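TetR-family transcriptional regulator (Streptomyces coelicolor A3, PDB 2QIB) probably binds cis-regulatory DNA through a helix-turn-helix domain and regulates transcription, as expected of a TetR-family regulator. Local coordinates at residues Q16-V21 / D37-A42; D24-R29 / P55-L60; R90-Y95 / T180-D185. All coordinates share one frame; numbering follows the deposited sequence.

Contact 1: Q16-V21 / D37-A42; sequences QQLIGV and DEIASA
Val21 and Ala42 meet methyl to methyl. Val21 CG1 lies 3.5 Å from Ala42 CB, tighter than ordinary van der Waals contact. The same Val21 CG1 is 3.6 Å from Ile39 O, so one methyl touches both a side chain and the backbone of helix 36-43. No hydrogen bond crosses between the segments. The chi1 of Val21, 166°, places CG1 anti to its own backbone N and directs this branch at the partner helix. The backbones come closest at Val21 CA and Ile39 CA, 6.4 Å apart. The short segments have axes that approach to 9.6 Å, with 121° between their N-to-C directions.

Ile39 supplies the second part of the contact. Its CG2 branch is shared by two residues of helix 11-28. Ile39 CG2 lies 4.1 Å from Val21 CG1. On Leu18 the nearest atom is CD1, 3.9 Å from Ile39 CG2. The side chains of Leu18 and Ile39 cross at about a right angle, and Leu18 reaches CG2 through the end of its chain. The CG1 branch of Ile39 is anti to the carbonyl carbon (chi1 -69°). It packs back on Leu25 of helix 11-28, and its CD1 packs on Leu60 of helix 57-75. Ile39 is therefore buried among several helices, whereas Ala42 sits at the exposed margin.

Leu18 also touches Val50 and Tyr53 of helix 47-53. In this way it packs against both helices of the predicted helix-turn-helix. A salt bridge runs from Asp37, near the start of helix 36-43, to Arg47, at the start of helix 47-53. The packing of helix 11-28 across the first helix of the helix-turn-helix is characteristic of the TetR-family DNA-binding domain, a small three-helix bundle.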
# COMPACT_ATOMS: atom_id res chain seq x y z
N GLN A 16 -9.38 30.81 8.31
CA GLN A 16 -9.77 29.89 7.23
C GLN A 16 -9.09 30.24 5.89
O GLN A 16 -8.70 29.32 5.12
CB GLN A 16 -11.30 29.77 7.14
CG GLN A 16 -11.96 29.05 8.38
CD GLN A 16 -11.33 27.69 8.78
OE1 GLN A 16 -11.10 26.80 7.94
NE2 GLN A 16 -11.05 27.53 10.08
N GLN A 17 -8.90 31.53 5.61
CA GLN A 17 -8.11 31.97 4.44
C GLN A 17 -6.69 31.41 4.49
O GLN A 17 -6.20 30.88 3.50
CB GLN A 17 -8.02 33.50 4.30
CG GLN A 17 -7.23 33.91 3.03
CD GLN A 17 -6.32 35.12 3.21
OE1 GLN A 17 -6.08 35.87 2.25
NE2 GLN A 17 -5.80 35.32 4.42
N LEU A 18 -6.03 31.56 5.64
CA LEU A 18 -4.68 31.06 5.83
C LEU A 18 -4.59 29.54 5.63
O LEU A 18 -3.66 29.08 5.00
CB LEU A 18 -4.19 31.46 7.22
CG LEU A 18 -2.85 32.11 7.52
CD1 LEU A 18 -2.18 32.88 6.36
CD2 LEU A 18 -3.06 32.99 8.76
N ILE A 19 -5.54 28.77 6.18
CA ILE A 19 -5.54 27.31 5.98
C ILE A 19 -5.64 27.00 4.49
O ILE A 19 -4.95 26.11 4.01
CB ILE A 19 -6.69 26.61 6.80
CG1 ILE A 19 -6.43 26.82 8.31
CG2 ILE A 19 -6.78 25.07 6.47
CD1 ILE A 19 -7.61 26.39 9.24
N GLY A 20 -6.48 27.76 3.78
CA GLY A 20 -6.67 27.56 2.31
C GLY A 20 -5.40 27.85 1.51
O GLY A 20 -5.04 27.12 0.59
N VAL A 21 -4.72 28.94 1.88
CA VAL A 21 -3.49 29.32 1.23
C VAL A 21 -2.44 28.25 1.49
O VAL A 21 -1.72 27.81 0.58
CB VAL A 21 -3.03 30.68 1.75
CG1 VAL A 21 -1.58 30.97 1.36
CG2 VAL A 21 -3.99 31.78 1.25
N ASP A 37 6.96 32.54 5.15
CA ASP A 37 7.02 33.77 4.35
C ASP A 37 6.18 33.65 3.05
O ASP A 37 5.51 34.59 2.64
CB ASP A 37 8.47 34.12 4.03
CG ASP A 37 9.20 34.73 5.23
OD1 ASP A 37 8.55 35.07 6.25
OD2 ASP A 37 10.44 34.91 5.14
N GLU A 38 6.22 32.48 2.41
CA GLU A 38 5.46 32.31 1.17
C GLU A 38 3.95 32.29 1.44
O GLU A 38 3.15 32.81 0.66
CB GLU A 38 5.91 31.04 0.45
CG GLU A 38 7.29 31.22 -0.19
CD GLU A 38 7.89 29.92 -0.68
OE1 GLU A 38 7.46 28.86 -0.22
OE2 GLU A 38 8.82 29.98 -1.51
N ILE A 39 3.59 31.64 2.55
CA ILE A 39 2.20 31.59 2.98
C ILE A 39 1.69 33.01 3.31
O ILE A 39 0.63 33.42 2.81
CB ILE A 39 2.04 30.59 4.16
CG1 ILE A 39 2.28 29.15 3.65
CG2 ILE A 39 0.64 30.75 4.81
CD1 ILE A 39 2.44 28.08 4.81
N ALA A 40 2.47 33.75 4.09
CA ALA A 40 2.13 35.15 4.44
C ALA A 40 1.97 35.96 3.17
O ALA A 40 0.96 36.65 2.98
CB ALA A 40 3.22 35.77 5.33
N SER A 41 2.94 35.85 2.25
CA SER A 41 2.85 36.60 0.99
C SER A 41 1.59 36.27 0.17
O SER A 41 0.87 37.17 -0.24
CB SER A 41 4.13 36.41 0.16
OG SER A 41 4.03 37.04 -1.09
N ALA A 42 1.31 34.98 -0.04
CA ALA A 42 0.11 34.53 -0.73
C ALA A 42 -1.18 35.01 -0.05
O ALA A 42 -2.15 35.36 -0.71
CB ALA A 42 0.11 33.03 -0.87

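Contact 2: D24-R29 / P55-L60; sequences DLFSRR and PGKLSL
This is a buried contact between the C-terminal part of helix 11-28 and the start of helix 57-75, made chiefly by Phe26 and Lys57 inside the DNA-binding domain. No hydrogen bond links the two segments. Lys57 CE reaches the edge of the Phe26 ring, near the ring plane, 4.1 Å from Phe26 CE1. Its chain is extended, with CG anti to the backbone N (chi1 -177°), which carries the aliphatic part past the ring. The ammonium end goes further and donates to the backbone oxygens of Pro31 and Val34. Those two bonds hold the lysine tip, while its methylenes pack on the aromatic edge.

Leu60 C approaches the ring obliquely, 4.5 Å from Phe26 CE2. Tyr61 meets Phe26 edge-to-face, and Ile39 also packs on it. Helix 57-75 starts from Gly56 at the N-cap position. Ser59 OG donates to Gly56 O at 2.8 Å, a bond within this first turn. The joining of helix 11-28 to helix 57-75, the long helix that leaves the helix-turn-helix, is typical of TetR-family DNA-binding domains.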
# COMPACT_ATOMS: atom_id res chain seq x y z
N ASP A 24 -3.17 25.20 -0.51
CA ASP A 24 -2.77 25.42 -1.90
C ASP A 24 -1.26 25.17 -2.12
O ASP A 24 -0.86 24.44 -3.01
CB ASP A 24 -3.12 26.85 -2.34
CG ASP A 24 -2.75 27.09 -3.80
OD1 ASP A 24 -3.14 26.29 -4.65
OD2 ASP A 24 -2.06 28.08 -4.10
N LEU A 25 -0.43 25.78 -1.28
CA LEU A 25 1.02 25.67 -1.42
C LEU A 25 1.53 24.28 -1.10
O LEU A 25 2.35 23.75 -1.85
CB LEU A 25 1.74 26.75 -0.60
CG LEU A 25 1.46 28.20 -1.04
CD1 LEU A 25 2.38 29.15 -0.26
CD2 LEU A 25 1.63 28.37 -2.54
N PHE A 26 1.02 23.68 -0.01
CA PHE A 26 1.41 22.32 0.37
C PHE A 26 0.87 21.29 -0.62
O PHE A 26 1.32 20.13 -0.63
CB PHE A 26 0.94 21.99 1.78
CG PHE A 26 1.74 22.67 2.87
CD1 PHE A 26 3.14 22.53 2.92
CD2 PHE A 26 1.11 23.41 3.88
CE1 PHE A 26 3.89 23.13 3.97
CE2 PHE A 26 1.82 24.01 4.90
CZ PHE A 26 3.22 23.89 4.96
N SER A 27 -0.11 21.67 -1.44
CA SER A 27 -0.58 20.76 -2.49
C SER A 27 0.37 20.79 -3.68
O SER A 27 0.59 19.78 -4.35
CB SER A 27 -2.00 21.10 -2.95
OG SER A 27 -2.90 20.83 -1.88
N ARG A 28 0.94 21.97 -3.95
CA ARG A 28 1.75 22.22 -5.14
C ARG A 28 3.19 21.74 -5.05
O ARG A 28 3.82 21.49 -6.08
CB ARG A 28 1.77 23.73 -5.46
CG ARG A 28 0.44 24.25 -5.93
CD ARG A 28 0.41 25.79 -5.80
NE ARG A 28 0.72 26.37 -7.09
CZ ARG A 28 -0.19 26.74 -7.97
NH1 ARG A 28 -1.49 26.67 -7.67
NH2 ARG A 28 0.19 27.22 -9.15
N ARG A 29 3.72 21.67 -3.84
CA ARG A 29 5.14 21.39 -3.65
C ARG A 29 5.35 20.55 -2.43
O ARG A 29 4.54 20.60 -1.48
CB ARG A 29 5.92 22.71 -3.41
CG ARG A 29 5.79 23.72 -4.51
CD ARG A 29 6.89 24.80 -4.38
NE ARG A 29 6.66 25.77 -3.29
CZ ARG A 29 5.81 26.79 -3.33
NH1 ARG A 29 5.04 27.00 -4.40
NH2 ARG A 29 5.77 27.64 -2.31
N PRO A 55 1.12 28.47 15.72
CA PRO A 55 2.41 28.66 16.42
C PRO A 55 3.65 28.15 15.68
O PRO A 55 4.78 28.44 16.08
CB PRO A 55 2.22 27.86 17.71
CG PRO A 55 1.26 26.76 17.33
CD PRO A 55 0.29 27.43 16.36
N GLY A 56 3.44 27.42 14.59
CA GLY A 56 4.56 26.99 13.76
C GLY A 56 4.10 26.36 12.45
O GLY A 56 2.90 26.14 12.22
N LYS A 57 5.08 26.06 11.61
CA LYS A 57 4.81 25.49 10.30
C LYS A 57 4.05 24.17 10.39
O LYS A 57 3.10 23.96 9.62
CB LYS A 57 6.12 25.34 9.55
CG LYS A 57 5.97 24.83 8.13
CD LYS A 57 7.34 24.80 7.48
CE LYS A 57 7.27 24.02 6.20
NZ LYS A 57 8.55 24.06 5.47
N LEU A 58 4.42 23.31 11.32
CA LEU A 58 3.76 22.00 11.44
C LEU A 58 2.26 22.13 11.74
O LEU A 58 1.43 21.40 11.16
CB LEU A 58 4.47 21.09 12.46
CG LEU A 58 3.84 19.69 12.66
CD1 LEU A 58 3.79 18.84 11.37
CD2 LEU A 58 4.55 18.95 13.79
N SER A 59 1.89 23.06 12.61
CA SER A 59 0.49 23.17 13.01
C SER A 59 -0.35 23.63 11.81
O SER A 59 -1.47 23.18 11.63
CB SER A 59 0.36 24.11 14.22
OG SER A 59 0.65 25.42 13.81
N LEU A 60 0.22 24.48 10.96
CA LEU A 60 -0.45 24.95 9.74
C LEU A 60 -0.54 23.82 8.72
O LEU A 60 -1.59 23.61 8.09
CB LEU A 60 0.32 26.15 9.17
CG LEU A 60 -0.35 26.97 8.06
CD1 LEU A 60 -1.91 27.10 8.17
CD2 LEU A 60 0.28 28.31 8.02

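Contact 3: R90-Y95 / T180-D185; sequences RVMGRY and TQLVHD
Met92 meets Leu182 and Val183 within the all-helical C-terminal domain of the TetR fold, where helix 84-101 packs against helix 175-194. The residue is a selenomethionine, so SE takes the place of sulfur. Met92 CA is 7.9 Å from Leu182 CA, the nearest such pair between the segments. No hydrogen bond crosses between the segments, and the contact is apolar packing.

Other helices complete the surroundings. Trp156 of helix 147-168 packs on Met92, and its NE1 donates to Leu182 O. His184 and Asp185 of helix 175-194 meet Tyr196 and Leu189 of the second subunit, so this helix serves both the domain interior and the dimer interface. The side chain of Val183 lies about 4 Å from a bound hexaethylene glycol, which probably came from the crystallisation liquor.

The bond from Met92 CA to CB points toward helix 175-194. CB itself only leads into the contact, and CG is the first atom of the chain to touch. Met92 CG is 4.1 Å from Val183 CG2. The two side chains cross at an oblique angle.

The chain bends at chi2 (-63°), and SE comes up against Leu182. Met92 SE is 4.0 Å from Leu182 CD1. Met92 SE is also 4.1 Å from Leu182 CB, so it lies against the base of the leucine as well as one methyl. Met92 and Leu182 cross at about a right angle.

Beyond selenium the chain bends again (chi3 90°) and turns back to its own helix. Met92 SE is also 4.0 Å from Tyr95 CD2. The terminal methyl ends against the same residue, with Met92 CE 4.1 Å from Tyr95 CB.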
# COMPACT_ATOMS: atom_id res chain seq x y z
N ARG A 90 -17.41 5.58 -9.86
CA ARG A 90 -17.69 7.01 -9.62
C ARG A 90 -16.80 7.59 -8.52
O ARG A 90 -16.23 8.70 -8.64
CB ARG A 90 -19.18 7.24 -9.32
CG ARG A 90 -19.98 7.12 -10.62
CD ARG A 90 -21.45 7.51 -10.42
NE ARG A 90 -22.18 6.52 -9.64
CZ ARG A 90 -22.80 5.44 -10.13
NH1 ARG A 90 -22.75 5.15 -11.44
NH2 ARG A 90 -23.43 4.63 -9.30
N VAL A 91 -16.68 6.83 -7.42
CA VAL A 91 -15.80 7.26 -6.34
C VAL A 91 -14.33 7.31 -6.85
O VAL A 91 -13.58 8.24 -6.52
CB VAL A 91 -15.87 6.32 -5.13
CG1 VAL A 91 -14.86 6.79 -4.05
CG2 VAL A 91 -17.29 6.29 -4.57
N MSE A 92 -13.90 6.32 -7.62
CA MSE A 92 -12.52 6.36 -8.16
C MSE A 92 -12.26 7.64 -9.00
O MSE A 92 -11.17 8.18 -8.96
CB MSE A 92 -12.20 5.12 -8.99
CG MSE A 92 -12.13 3.81 -8.20
SE MSE A 92 -10.67 3.88 -6.89
CE MSE A 92 -11.65 4.61 -5.35
N GLY A 93 -13.26 8.10 -9.75
CA GLY A 93 -13.11 9.38 -10.51
C GLY A 93 -12.81 10.53 -9.57
O GLY A 93 -11.91 11.35 -9.83
N ARG A 94 -13.58 10.62 -8.50
CA ARG A 94 -13.38 11.69 -7.50
C ARG A 94 -12.04 11.54 -6.76
O ARG A 94 -11.35 12.55 -6.48
CB ARG A 94 -14.55 11.71 -6.52
CG ARG A 94 -15.90 12.13 -7.21
CD ARG A 94 -16.93 12.58 -6.17
NE ARG A 94 -17.38 11.48 -5.32
CZ ARG A 94 -18.35 10.61 -5.61
NH1 ARG A 94 -18.99 10.62 -6.79
NH2 ARG A 94 -18.66 9.69 -4.72
N TYR A 95 -11.66 10.29 -6.50
CA TYR A 95 -10.39 9.99 -5.86
C TYR A 95 -9.22 10.45 -6.72
O TYR A 95 -8.36 11.21 -6.25
CB TYR A 95 -10.32 8.49 -5.54
CG TYR A 95 -8.95 8.01 -5.07
CD1 TYR A 95 -8.30 8.59 -3.97
CD2 TYR A 95 -8.32 6.93 -5.71
CE1 TYR A 95 -7.05 8.09 -3.51
CE2 TYR A 95 -7.08 6.42 -5.26
CZ TYR A 95 -6.45 7.02 -4.18
OH TYR A 95 -5.24 6.55 -3.70
N THR A 180 -10.69 2.23 -13.82
CA THR A 180 -11.34 0.95 -14.18
C THR A 180 -10.55 -0.22 -13.65
O THR A 180 -11.11 -1.20 -13.12
CB THR A 180 -11.53 0.87 -15.71
OG1 THR A 180 -12.58 1.80 -16.04
CG2 THR A 180 -11.96 -0.52 -16.12
N GLN A 181 -9.23 -0.13 -13.79
CA GLN A 181 -8.35 -1.18 -13.25
C GLN A 181 -8.56 -1.43 -11.76
O GLN A 181 -8.66 -2.59 -11.35
CB GLN A 181 -6.91 -0.80 -13.51
CG GLN A 181 -5.88 -1.91 -13.05
CD GLN A 181 -4.58 -1.78 -13.77
OE1 GLN A 181 -4.51 -2.08 -14.96
NE2 GLN A 181 -3.51 -1.41 -13.05
N LEU A 182 -8.67 -0.37 -10.97
CA LEU A 182 -8.86 -0.53 -9.52
C LEU A 182 -10.22 -1.19 -9.19
O LEU A 182 -10.31 -2.00 -8.23
CB LEU A 182 -8.74 0.81 -8.79
CG LEU A 182 -7.26 1.16 -8.61
CD1 LEU A 182 -7.13 2.62 -8.20
CD2 LEU A 182 -6.49 0.23 -7.59
N VAL A 183 -11.25 -0.87 -9.98
CA VAL A 183 -12.56 -1.51 -9.82
C VAL A 183 -12.46 -3.01 -10.14
O VAL A 183 -12.90 -3.86 -9.32
CB VAL A 183 -13.65 -0.83 -10.67
CG1 VAL A 183 -15.00 -1.59 -10.51
CG2 VAL A 183 -13.77 0.62 -10.22
N HIS A 184 -11.86 -3.35 -11.28
CA HIS A 184 -11.63 -4.76 -11.60
C HIS A 184 -10.75 -5.46 -10.56
O HIS A 184 -11.02 -6.59 -10.20
CB HIS A 184 -10.97 -4.88 -12.95
CG HIS A 184 -11.88 -4.53 -14.09
ND1 HIS A 184 -13.22 -4.88 -14.11
CD2 HIS A 184 -11.63 -3.91 -15.27
CE1 HIS A 184 -13.75 -4.49 -15.26
NE2 HIS A 184 -12.81 -3.88 -15.97
N ASP A 185 -9.71 -4.76 -10.09
CA ASP A 185 -8.82 -5.31 -9.05
C ASP A 185 -9.60 -5.71 -7.80
O ASP A 185 -9.33 -6.73 -7.22
CB ASP A 185 -7.77 -4.29 -8.63
CG ASP A 185 -6.69 -4.07 -9.71
OD1 ASP A 185 -6.56 -4.94 -10.60
OD2 ASP A 185 -5.96 -3.04 -9.62

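Contacts 1 and 2 belong to the DNA-binding domain and share helix 11-28. Their centres are about 9 Å apart, and a salt bridge from Glu38 to Arg29 ties them. Contact 1 is partly buried, with one edge near the surface. Contact 2 is buried. Contact 3 is also buried, but it lies in the C-terminal domain, with its centre about 33 Å from that of contact 1 and about 29 Å from that of contact 2. None has a hydrogen bond across its segments. Contacts 1 and 3 rest on aliphatic groups, with selenium added in contact 3. Contact 2 sets a lysine methylene on an aromatic edge. Helix 57-75 of contact 2 is followed directly in the chain by helix 84-101 of contact 3.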